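Local coordinates for retropepsin-like aspartic endopeptidase domain-containing protein (Legionella pneumophila subsp. pneumophila str. Philadelphia 1, PDB 2PMA) that is of unknown function but carries a retropepsin-like aspartic endopeptidase domain of the family of putative ATP-dependent zinc proteases, at residues T55-G58 with D59-F62. Residues are numbered along the deposited sequence; the frame is centred on the assembly and turned at random.
With ACT (acetate ion), chain C.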
ATOM      1  N   THR A  55       3.861  10.873  -8.145  1.00 25.42           N
ATOM      2  CA  THR A  55       3.144  11.772  -7.225  1.00 25.86           C
ATOM      3  C   THR A  55       3.242  13.190  -7.747  1.00 26.48           C
ATOM      4  O   THR A  55       3.964  13.465  -8.717  1.00 25.72           O
ATOM      5  CB  THR A  55       3.761  11.785  -5.791  1.00 27.13           C
ATOM      6  OG1 THR A  55       4.982  12.523  -5.839  1.00 26.43           O
ATOM      7  CG2 THR A  55       4.076  10.369  -5.258  1.00 26.87           C
ATOM      8  N   LYS A  56       2.565  14.114  -7.071  1.00 28.44           N
ATOM      9  CA  LYS A  56       2.731  15.535  -7.404  1.00 31.39           C
ATOM     10  C   LYS A  56       4.140  16.074  -7.150  1.00 30.31           C
ATOM     11  O   LYS A  56       4.543  17.095  -7.733  1.00 32.43           O
ATOM     12  CB  LYS A  56       1.682  16.374  -6.658  1.00 32.40           C
ATOM     13  CG  LYS A  56       0.276  16.042  -7.127  1.00 38.00           C
ATOM     14  CD  LYS A  56       0.044  16.463  -8.580  1.00 46.41           C
ATOM     15  CE  LYS A  56      -0.574  15.332  -9.438  1.00 51.09           C
ATOM     16  NZ  LYS A  56      -1.686  14.576  -8.752  1.00 54.31           N
ATOM     17  N   THR A  57       4.891  15.417  -6.273  1.00 31.00           N
ATOM     18  CA  THR A  57       6.283  15.852  -6.032  1.00 30.46           C
ATOM     19  C   THR A  57       7.291  15.008  -6.824  1.00 31.13           C
ATOM     20  O   THR A  57       8.478  14.903  -6.427  1.00 32.50           O
ATOM     21  CB  THR A  57       6.645  15.811  -4.535  1.00 29.59           C
ATOM     22  OG1 THR A  57       6.634  14.456  -4.043  1.00 30.06           O
ATOM     23  CG2 THR A  57       5.670  16.700  -3.734  1.00 32.20           C
ATOM     24  N   GLY A  58       6.827  14.354  -7.900  1.00 28.00           N
ATOM     25  CA  GLY A  58       7.696  13.513  -8.688  1.00 25.24           C
ATOM     26  C   GLY A  58       7.577  12.021  -8.433  1.00 24.26           C
ATOM     27  O   GLY A  58       6.663  11.544  -7.720  1.00 24.70           O
ATOM     28  N   ASP A  59       8.501  11.280  -9.022  1.00 23.31           N
ATOM     29  CA  ASP A  59       8.400   9.818  -9.055  1.00 24.24           C
ATOM     30  C   ASP A  59       9.310   9.226  -7.959  1.00 23.67           C
ATOM     31  O   ASP A  59      10.428   9.769  -7.734  1.00 22.89           O
ATOM     32  CB  ASP A  59       8.938   9.297 -10.404  1.00 24.44           C
ATOM     33  CG  ASP A  59       8.071   9.662 -11.601  1.00 30.49           C
ATOM     34  OD1 ASP A  59       6.850   9.756 -11.457  1.00 31.48           O
ATOM     35  OD2 ASP A  59       8.640   9.813 -12.713  1.00 33.79           O
ATOM     36  N   TYR A  60       8.877   8.101  -7.342  1.00 22.16           N
ATOM     37  CA  TYR A  60       9.664   7.380  -6.307  1.00 23.51           C
ATOM     38  C   TYR A  60       9.776   5.924  -6.743  1.00 23.69           C
ATOM     39  O   TYR A  60       8.749   5.283  -6.946  1.00 25.13           O
ATOM     40  CB  TYR A  60       8.976   7.424  -4.899  1.00 22.94           C
ATOM     41  CG  TYR A  60       8.890   8.907  -4.392  1.00 28.59           C
ATOM     42  CD1 TYR A  60       9.816   9.400  -3.461  1.00 31.53           C
ATOM     43  CD2 TYR A  60       7.958   9.798  -4.926  1.00 22.33           C
ATOM     44  CE1 TYR A  60       9.782  10.803  -3.068  1.00 28.79           C
ATOM     45  CE2 TYR A  60       7.887  11.158  -4.521  1.00 24.25           C
ATOM     46  CZ  TYR A  60       8.818  11.638  -3.581  1.00 27.85           C
ATOM     47  OH  TYR A  60       8.807  12.951  -3.183  1.00 27.83           O
ATOM     48  N   SER A  61      11.007   5.417  -6.772  1.00 23.56           N
ATOM     49  CA  SER A  61      11.260   4.055  -7.238  1.00 25.92           C
ATOM     50  C   SER A  61      11.383   3.109  -6.031  1.00 25.74           C
ATOM     51  O   SER A  61      12.046   3.457  -4.998  1.00 24.43           O
ATOM     52  CB  SER A  61      12.526   4.049  -8.108  1.00 28.05           C
ATOM     53  OG  SER A  61      12.716   2.749  -8.664  1.00 33.72           O
ATOM     54  N   PHE A  62      10.733   1.941  -6.138  1.00 24.90           N
ATOM     55  CA  PHE A  62      10.810   0.932  -5.094  1.00 25.54           C
ATOM     56  C   PHE A  62      11.180  -0.420  -5.693  1.00 26.20           C
ATOM     57  O   PHE A  62      10.975  -0.652  -6.890  1.00 25.52           O
ATOM     58  CB  PHE A  62       9.425   0.774  -4.458  1.00 24.90           C
ATOM     59  CG  PHE A  62       8.967   1.969  -3.683  1.00 25.02           C
ATOM     60  CD1 PHE A  62       9.164   2.007  -2.302  1.00 25.48           C
ATOM     61  CD2 PHE A  62       8.363   3.050  -4.324  1.00 23.11           C
ATOM     62  CE1 PHE A  62       8.772   3.119  -1.537  1.00 26.31           C
ATOM     63  CE2 PHE A  62       7.934   4.158  -3.577  1.00 25.41           C
ATOM     64  CZ  PHE A  62       8.143   4.189  -2.165  1.00 25.33           C
TER
HETATM   65  C   ACT C 203       4.373  13.550  -1.473  1.00 56.67           C
HETATM   66  O   ACT C 203       5.576  13.507  -1.826  1.00 56.18           O
HETATM   67  OXT ACT C 203       3.513  13.446  -2.377  1.00 57.10           O
HETATM   68  CH3 ACT C 203       3.969  13.721  -0.042  1.00 56.49           C
HETATM   69  O   HOH W   1       5.484  11.858 -10.995  1.00 42.95           O
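Tyr60 lies alongside the hairpin turn that precedes it, its ring edge turned to the hydroxyls of Thr55 and Thr57. Thr55 to Gly58 form a type I turn, with backbone bonds running both ways between its end residues. A chi1 of 74° brings Thr55 OG1 within reach of two backbone groups: it accepts from Thr57 N (2.9 Å), an ST turn, and donates to Gly58 O (2.7 Å) along one of that oxygen's in-plane lone pairs. Gly58 O, which also accepts the N-H of Thr55, is thus gripped twice. On this tight side Tyr60 CE2 packs 3.4 Å from Gly58 O and 3.5 Å from Thr55 OG1, and the methyl Thr55 CG2 meets Tyr60 CD2 at 3.9 Å. Tyr60 OH and Thr57 OG1 share a hydrogen bond of 2.8 Å. Thr57 OG1 in turn donates to an acetate, probably from the crystallisation liquor, at 2.6 Å (ACT O). The looser, solvent side belongs to Asp59, whose CB is directed mostly away from the turn yet still touches Gly58; a water links its OD1 to Thr55 O. The turn joins antiparallel strands 46-55 and 58-71, whose backbones bond at Tyr60 with Val53 and Phe62 with Phe51, and Leu18 of strand 18-24 packs against both Thr55 and Tyr60.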